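Putative mannose-6-phosphate isomerase YvyI (Bacillus subtilis, PDB 1QWR) catalyses the interconversion of D-mannose 6-phosphate and D-fructose 6-phosphate as a zinc-dependent, type 1 mannose-6-phosphate isomerase. Local coordinates at residues 197-200 and 201-204; 143-146 and 147-151. All coordinates share one frame; numbering follows the deposited sequence.

Interaction 1 (197-200 and 201-204); sequences VYDY and DRLD
Arg202 turns back along the chain and grips Asp199 side-on with two nitrogens. The charged part is a salt bridge, Arg202 NH2 to Asp199 OD1 at 2.8 Å; the carboxylate oxygen lies close to the guanidinium plane but is itself met from above the carboxylate plane, their planes 62° apart. A bend at chi3 of Arg202 (-67°) swings the guanidinium back over the turn, where NE donates to Asp199 O at 3.2 Å. The same carbonyl oxygen also accepts from Arg202 N at 3.3 Å, the two donors arriving from opposite faces of its plane.

Water extends this polar network. One molecule donates to Asp199 OD2 and to Arg202 O, and a second accepts from the backbone N of Asp199 and of Asp201, the first bridging carboxylate to carbonyl, the second joining two backbone N-H groups of the turn.

Aromatic contacts are looser. Tyr200 CD2 lies over one face of the guanidinium, 3.8 Å from Arg202 NH2, with the ring nearly upright on that plane. The Tyr198 ring, whose outer edge approaches Asp201 OD2, carries Tyr200 N over its centre and stacks with Trp153. Val197 and Tyr198 together face Ile98 in a classic beta bulge, just before the chain leaves strand 195-198.

Replacing Arg202 with an alanine would probably leave Asp199 OD1 without this charged mate and Asp199 O without its second bond, from NE. Asp199 OD2 has another cationic partner in Arg210, so the buried carboxylate sits between two arginines, an environment that would be expected to stabilise its ionised form.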
ATOM      1  N   VAL A 197     -19.364   0.305  -4.078  1.00 23.39           N
ATOM      2  CA  VAL A 197     -20.770  -0.042  -3.957  1.00 25.39           C
ATOM      3  C   VAL A 197     -21.494   1.058  -3.186  1.00 26.60           C
ATOM      4  O   VAL A 197     -22.700   1.228  -3.331  1.00 27.64           O
ATOM      5  CB  VAL A 197     -20.991  -1.407  -3.247  1.00 26.33           C
ATOM      6  CG1 VAL A 197     -20.193  -2.502  -3.967  1.00 29.19           C
ATOM      7  CG2 VAL A 197     -20.599  -1.340  -1.788  1.00 26.87           C
ATOM      8  N   TYR A 198     -20.752   1.821  -2.387  1.00 25.20           N
ATOM      9  CA  TYR A 198     -21.353   2.889  -1.585  1.00 25.14           C
ATOM     10  C   TYR A 198     -20.326   3.936  -1.183  1.00 25.90           C
ATOM     11  O   TYR A 198     -19.220   3.592  -0.754  1.00 24.72           O
ATOM     12  CB  TYR A 198     -21.980   2.301  -0.322  1.00 27.74           C
ATOM     13  CG  TYR A 198     -22.759   3.304   0.496  1.00 28.19           C
ATOM     14  CD1 TYR A 198     -23.707   4.128  -0.105  1.00 30.27           C
ATOM     15  CD2 TYR A 198     -22.572   3.407   1.877  1.00 29.71           C
ATOM     16  CE1 TYR A 198     -24.460   5.038   0.650  1.00 31.58           C
ATOM     17  CE2 TYR A 198     -23.324   4.310   2.639  1.00 32.58           C
ATOM     18  CZ  TYR A 198     -24.262   5.122   2.014  1.00 32.49           C
ATOM     19  OH  TYR A 198     -24.989   6.034   2.752  1.00 35.76           O
ATOM     20  N   ASP A 199     -20.694   5.210  -1.312  1.00 23.62           N
ATOM     21  CA  ASP A 199     -19.787   6.310  -0.972  1.00 24.29           C
ATOM     22  C   ASP A 199     -20.460   7.377  -0.109  1.00 24.98           C
ATOM     23  O   ASP A 199     -20.132   8.565  -0.201  1.00 26.49           O
ATOM     24  CB  ASP A 199     -19.227   6.953  -2.241  1.00 22.76           C
ATOM     25  CG  ASP A 199     -18.028   7.844  -1.962  1.00 24.02           C
ATOM     26  OD1 ASP A 199     -17.231   7.498  -1.070  1.00 24.73           O
ATOM     27  OD2 ASP A 199     -17.859   8.880  -2.642  1.00 25.37           O
ATOM     28  N   TYR A 200     -21.427   6.941   0.696  1.00 26.77           N
ATOM     29  CA  TYR A 200     -22.124   7.819   1.618  1.00 28.95           C
ATOM     30  C   TYR A 200     -22.795   9.033   0.978  1.00 30.11           C
ATOM     31  O   TYR A 200     -23.008  10.045   1.645  1.00 32.75           O
ATOM     32  CB  TYR A 200     -21.129   8.260   2.699  1.00 28.37           C
ATOM     33  CG  TYR A 200     -20.541   7.097   3.458  1.00 29.43           C
ATOM     34  CD1 TYR A 200     -21.282   6.441   4.443  1.00 32.27           C
ATOM     35  CD2 TYR A 200     -19.270   6.601   3.150  1.00 29.60           C
ATOM     36  CE1 TYR A 200     -20.772   5.318   5.102  1.00 34.65           C
ATOM     37  CE2 TYR A 200     -18.752   5.480   3.799  1.00 30.38           C
ATOM     38  CZ  TYR A 200     -19.507   4.844   4.773  1.00 32.77           C
ATOM     39  OH  TYR A 200     -19.008   3.739   5.426  1.00 33.60           O
ATOM     40  N   ASP A 201     -23.136   8.924  -0.305  1.00 32.42           N
ATOM     41  CA  ASP A 201     -23.789  10.005  -1.048  1.00 34.33           C
ATOM     42  C   ASP A 201     -23.052  11.340  -0.997  1.00 34.96           C
ATOM     43  O   ASP A 201     -23.681  12.410  -0.963  1.00 34.55           O
ATOM     44  CB  ASP A 201     -25.218  10.199  -0.534  1.00 37.44           C
ATOM     45  CG  ASP A 201     -26.052   8.940  -0.667  1.00 39.10           C
ATOM     46  OD1 ASP A 201     -26.276   8.504  -1.813  1.00 42.33           O
ATOM     47  OD2 ASP A 201     -26.470   8.384   0.369  1.00 41.77           O
ATOM     48  N   ARG A 202     -21.724  11.282  -1.015  1.00 31.48           N
ATOM     49  CA  ARG A 202     -20.915  12.490  -0.953  1.00 31.86           C
ATOM     50  C   ARG A 202     -20.603  13.108  -2.300  1.00 32.51           C
ATOM     51  O   ARG A 202     -20.608  12.431  -3.318  1.00 33.91           O
ATOM     52  CB  ARG A 202     -19.606  12.197  -0.230  1.00 28.23           C
ATOM     53  CG  ARG A 202     -19.802  11.846   1.220  1.00 25.87           C
ATOM     54  CD  ARG A 202     -18.479  11.496   1.883  1.00 27.23           C
ATOM     55  NE  ARG A 202     -17.906  10.253   1.364  1.00 25.08           N
ATOM     56  CZ  ARG A 202     -16.870   9.636   1.923  1.00 25.72           C
ATOM     57  NH1 ARG A 202     -16.303  10.163   3.005  1.00 23.22           N
ATOM     58  NH2 ARG A 202     -16.422   8.478   1.430  1.00 23.57           N
ATOM     59  N   LEU A 203     -20.321  14.408  -2.289  1.00 35.39           N
ATOM     60  CA  LEU A 203     -19.976  15.146  -3.493  1.00 37.56           C
ATOM     61  C   LEU A 203     -18.489  15.460  -3.466  1.00 39.44           C
ATOM     62  O   LEU A 203     -17.917  15.678  -2.394  1.00 38.68           O
ATOM     63  CB  LEU A 203     -20.764  16.459  -3.573  1.00 38.20           C
ATOM     64  CG  LEU A 203     -22.283  16.367  -3.737  1.00 39.55           C
ATOM     65  CD1 LEU A 203     -22.626  15.548  -4.986  1.00 38.42           C
ATOM     66  CD2 LEU A 203     -22.888  15.742  -2.500  1.00 40.36           C
ATOM     67  N   ASP A 204     -17.870  15.477  -4.643  1.00 42.10           N
ATOM     68  CA  ASP A 204     -16.445  15.766  -4.765  1.00 46.38           C
ATOM     69  C   ASP A 204     -16.218  17.274  -4.951  1.00 48.47           C
ATOM     70  O   ASP A 204     -17.178  18.049  -5.001  1.00 47.96           O
ATOM     71  CB  ASP A 204     -15.854  14.975  -5.943  1.00 48.93           C
ATOM     72  CG  ASP A 204     -16.070  15.656  -7.290  1.00 50.66           C
ATOM     73  OD1 ASP A 204     -17.186  16.150  -7.564  1.00 51.73           O
ATOM     74  OD2 ASP A 204     -15.111  15.685  -8.088  1.00 53.69           O
TER
HETATM   75  O   HOH W   1     -19.947   9.910  -3.867  1.00 25.61           O
HETATM   76  O   HOH W   2     -22.857   6.790  -2.279  1.00 25.97           O

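Interaction 2 (143-146 and 147-151); sequences ELVT and MINSG
Ile148 lies one helical turn after Leu144, and its side chain runs back along the helix toward that residue. CB starts 3.5 Å from Leu144 O, the carbonyl that receives the Ile148 N-H. With CG1 beside the backbone N and anti to the carbonyl carbon (chi1 -70°), the longer branch passes close by the same oxygen, CG1 to Leu144 O being 3.2 Å. The chain then runs on extended, and the terminal CD1 comes to rest 4.0 Å from Leu144 CG, with Leu144 CD1 almost as near. The two side chains lie alongside each other, pointing the same way; Trp153 and Leu156 of helix 153-156 and Phe214 of helix 214-220 pack against Ile148, while Leu156 also touches Leu144.

These residues belong to the last turns of helix 141-149, whose i to i+4 backbone bonds run from Met147 N to Glu143 O through Ser150 N to Thr146 O. A Schellman motif ends the helix: Gly151 is its C' residue, with positive phi, and Gly151 N bonds back to Ile148 O at 3.0 Å while Asp152 N reaches Met147 O.

On another side of the helix, Val145 and Asn149 run side by side, Val145 CG1 lying 3.5 Å from Asn149 ND2. Val145 rests on Val218 and Asn149 on Phe214. Selenomethionine Met147 brushes the carbonyl of Glu143 with CG, and its SE approaches Glu143 CG at 4.3 Å; the carboxylate of Glu143 turns instead to the backbone N of Arg139. Thr146 OG1 is bonded to Thr142 O, whereas the carbonyl of Thr146 receives a weak additional bond from Ser150 OG, 3.4 Å away.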
ATOM      1  N   GLU A 143     -28.482 -12.354  -2.288  1.00 25.81           N
ATOM      2  CA  GLU A 143     -28.622 -11.776  -0.950  1.00 27.73           C
ATOM      3  C   GLU A 143     -27.753 -10.510  -0.834  1.00 27.19           C
ATOM      4  O   GLU A 143     -28.181  -9.498  -0.286  1.00 26.47           O
ATOM      5  CB  GLU A 143     -28.192 -12.820   0.082  1.00 32.22           C
ATOM      6  CG  GLU A 143     -28.421 -12.479   1.552  1.00 38.00           C
ATOM      7  CD  GLU A 143     -28.225 -13.705   2.443  1.00 41.67           C
ATOM      8  OE1 GLU A 143     -28.980 -14.691   2.282  1.00 48.17           O
ATOM      9  OE2 GLU A 143     -27.323 -13.706   3.300  1.00 44.43           O
ATOM     10  N   LEU A 144     -26.531 -10.577  -1.348  1.00 25.29           N
ATOM     11  CA  LEU A 144     -25.640  -9.428  -1.312  1.00 26.12           C
ATOM     12  C   LEU A 144     -26.322  -8.272  -2.046  1.00 26.55           C
ATOM     13  O   LEU A 144     -26.400  -7.140  -1.535  1.00 27.36           O
ATOM     14  CB  LEU A 144     -24.311  -9.785  -1.989  1.00 24.88           C
ATOM     15  CG  LEU A 144     -23.276  -8.655  -2.098  1.00 27.87           C
ATOM     16  CD1 LEU A 144     -22.791  -8.315  -0.696  1.00 27.03           C
ATOM     17  CD2 LEU A 144     -22.096  -9.080  -3.001  1.00 26.56           C
ATOM     18  N   VAL A 145     -26.840  -8.560  -3.237  1.00 27.56           N
ATOM     19  CA  VAL A 145     -27.521  -7.550  -4.040  1.00 31.31           C
ATOM     20  C   VAL A 145     -28.698  -6.950  -3.275  1.00 32.91           C
ATOM     21  O   VAL A 145     -28.852  -5.726  -3.217  1.00 34.47           O
ATOM     22  CB  VAL A 145     -28.030  -8.147  -5.362  1.00 30.60           C
ATOM     23  CG1 VAL A 145     -29.055  -7.219  -6.013  1.00 35.02           C
ATOM     24  CG2 VAL A 145     -26.852  -8.360  -6.300  1.00 32.40           C
ATOM     25  N   THR A 146     -29.517  -7.817  -2.686  1.00 33.58           N
ATOM     26  CA  THR A 146     -30.681  -7.385  -1.917  1.00 34.24           C
ATOM     27  C   THR A 146     -30.293  -6.465  -0.753  1.00 35.40           C
ATOM     28  O   THR A 146     -30.876  -5.398  -0.573  1.00 33.85           O
ATOM     29  CB  THR A 146     -31.441  -8.600  -1.345  1.00 35.41           C
ATOM     30  OG1 THR A 146     -31.853  -9.452  -2.420  1.00 33.47           O
ATOM     31  CG2 THR A 146     -32.662  -8.150  -0.555  1.00 35.66           C
HETATM   32  N   MSE A 147     -29.307  -6.884   0.033  1.00 35.46           N
HETATM   33  CA  MSE A 147     -28.865  -6.097   1.173  1.00 36.81           C
HETATM   34  C   MSE A 147     -28.185  -4.791   0.817  1.00 38.03           C
HETATM   35  O   MSE A 147     -28.189  -3.854   1.617  1.00 39.86           O
HETATM   36  CB  MSE A 147     -27.951  -6.928   2.049  1.00 37.81           C
HETATM   37  CG  MSE A 147     -28.675  -8.077   2.661  1.00 39.98           C
HETATM   38 SE   MSE A 147     -27.578  -8.992   3.899  0.90 46.96          SE
HETATM   39  CE  MSE A 147     -27.850  -7.867   5.446  1.00 38.65           C
ATOM     40  N   ILE A 148     -27.600  -4.715  -0.373  1.00 38.24           N
ATOM     41  CA  ILE A 148     -26.957  -3.480  -0.793  1.00 39.85           C
ATOM     42  C   ILE A 148     -28.050  -2.528  -1.261  1.00 40.62           C
ATOM     43  O   ILE A 148     -27.987  -1.329  -0.997  1.00 38.69           O
ATOM     44  CB  ILE A 148     -25.948  -3.700  -1.953  1.00 40.09           C
ATOM     45  CG1 ILE A 148     -24.719  -4.459  -1.442  1.00 39.70           C
ATOM     46  CG2 ILE A 148     -25.531  -2.359  -2.550  1.00 40.58           C
ATOM     47  CD1 ILE A 148     -23.688  -4.748  -2.518  1.00 38.66           C
ATOM     48  N   ASN A 149     -29.054  -3.073  -1.948  1.00 41.65           N
ATOM     49  CA  ASN A 149     -30.160  -2.262  -2.451  1.00 42.91           C
ATOM     50  C   ASN A 149     -30.997  -1.639  -1.345  1.00 43.29           C
ATOM     51  O   ASN A 149     -31.546  -0.558  -1.524  1.00 44.02           O
ATOM     52  CB  ASN A 149     -31.073  -3.075  -3.380  1.00 43.16           C
ATOM     53  CG  ASN A 149     -30.521  -3.182  -4.784  1.00 43.07           C
ATOM     54  OD1 ASN A 149     -29.823  -2.283  -5.250  1.00 44.05           O
ATOM     55  ND2 ASN A 149     -30.839  -4.274  -5.475  1.00 42.09           N
ATOM     56  N   SER A 150     -31.104  -2.309  -0.206  1.00 43.35           N
ATOM     57  CA  SER A 150     -31.890  -1.750   0.882  1.00 45.27           C
ATOM     58  C   SER A 150     -30.958  -0.997   1.830  1.00 45.36           C
ATOM     59  O   SER A 150     -31.346  -0.589   2.930  1.00 45.45           O
ATOM     60  CB  SER A 150     -32.660  -2.857   1.619  1.00 44.29           C
ATOM     61  OG  SER A 150     -31.798  -3.750   2.293  1.00 47.94           O
ATOM     62  N   GLY A 151     -29.723  -0.809   1.378  1.00 45.04           N
ATOM     63  CA  GLY A 151     -28.737  -0.100   2.169  1.00 44.04           C
ATOM     64  C   GLY A 151     -28.613  -0.605   3.586  1.00 44.30           C
ATOM     65  O   GLY A 151     -28.329   0.173   4.493  1.00 45.06           O
TER

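In the fold
Interaction 2 comes before interaction 1 along the chain, and both lie on the same side of the chain's centre, their own centres about 17 Å apart and their nearest atoms about 4 Å apart without touching. Trp153 links them: it stacks on Tyr198 of interaction 1 and packs against Ile148 of interaction 2. The turn at 197-204 is the closer to the active site. The side chain of Asp199 is about 5 Å from that of Arg196, the active-site residue inferred by similarity, about 5 Å from a bound sulfate, probably from the crystallisation liquor, and about 12 Å from the zinc ion. In helix 141-149, the Ile148 side chain lies about 10 Å from that of Arg196.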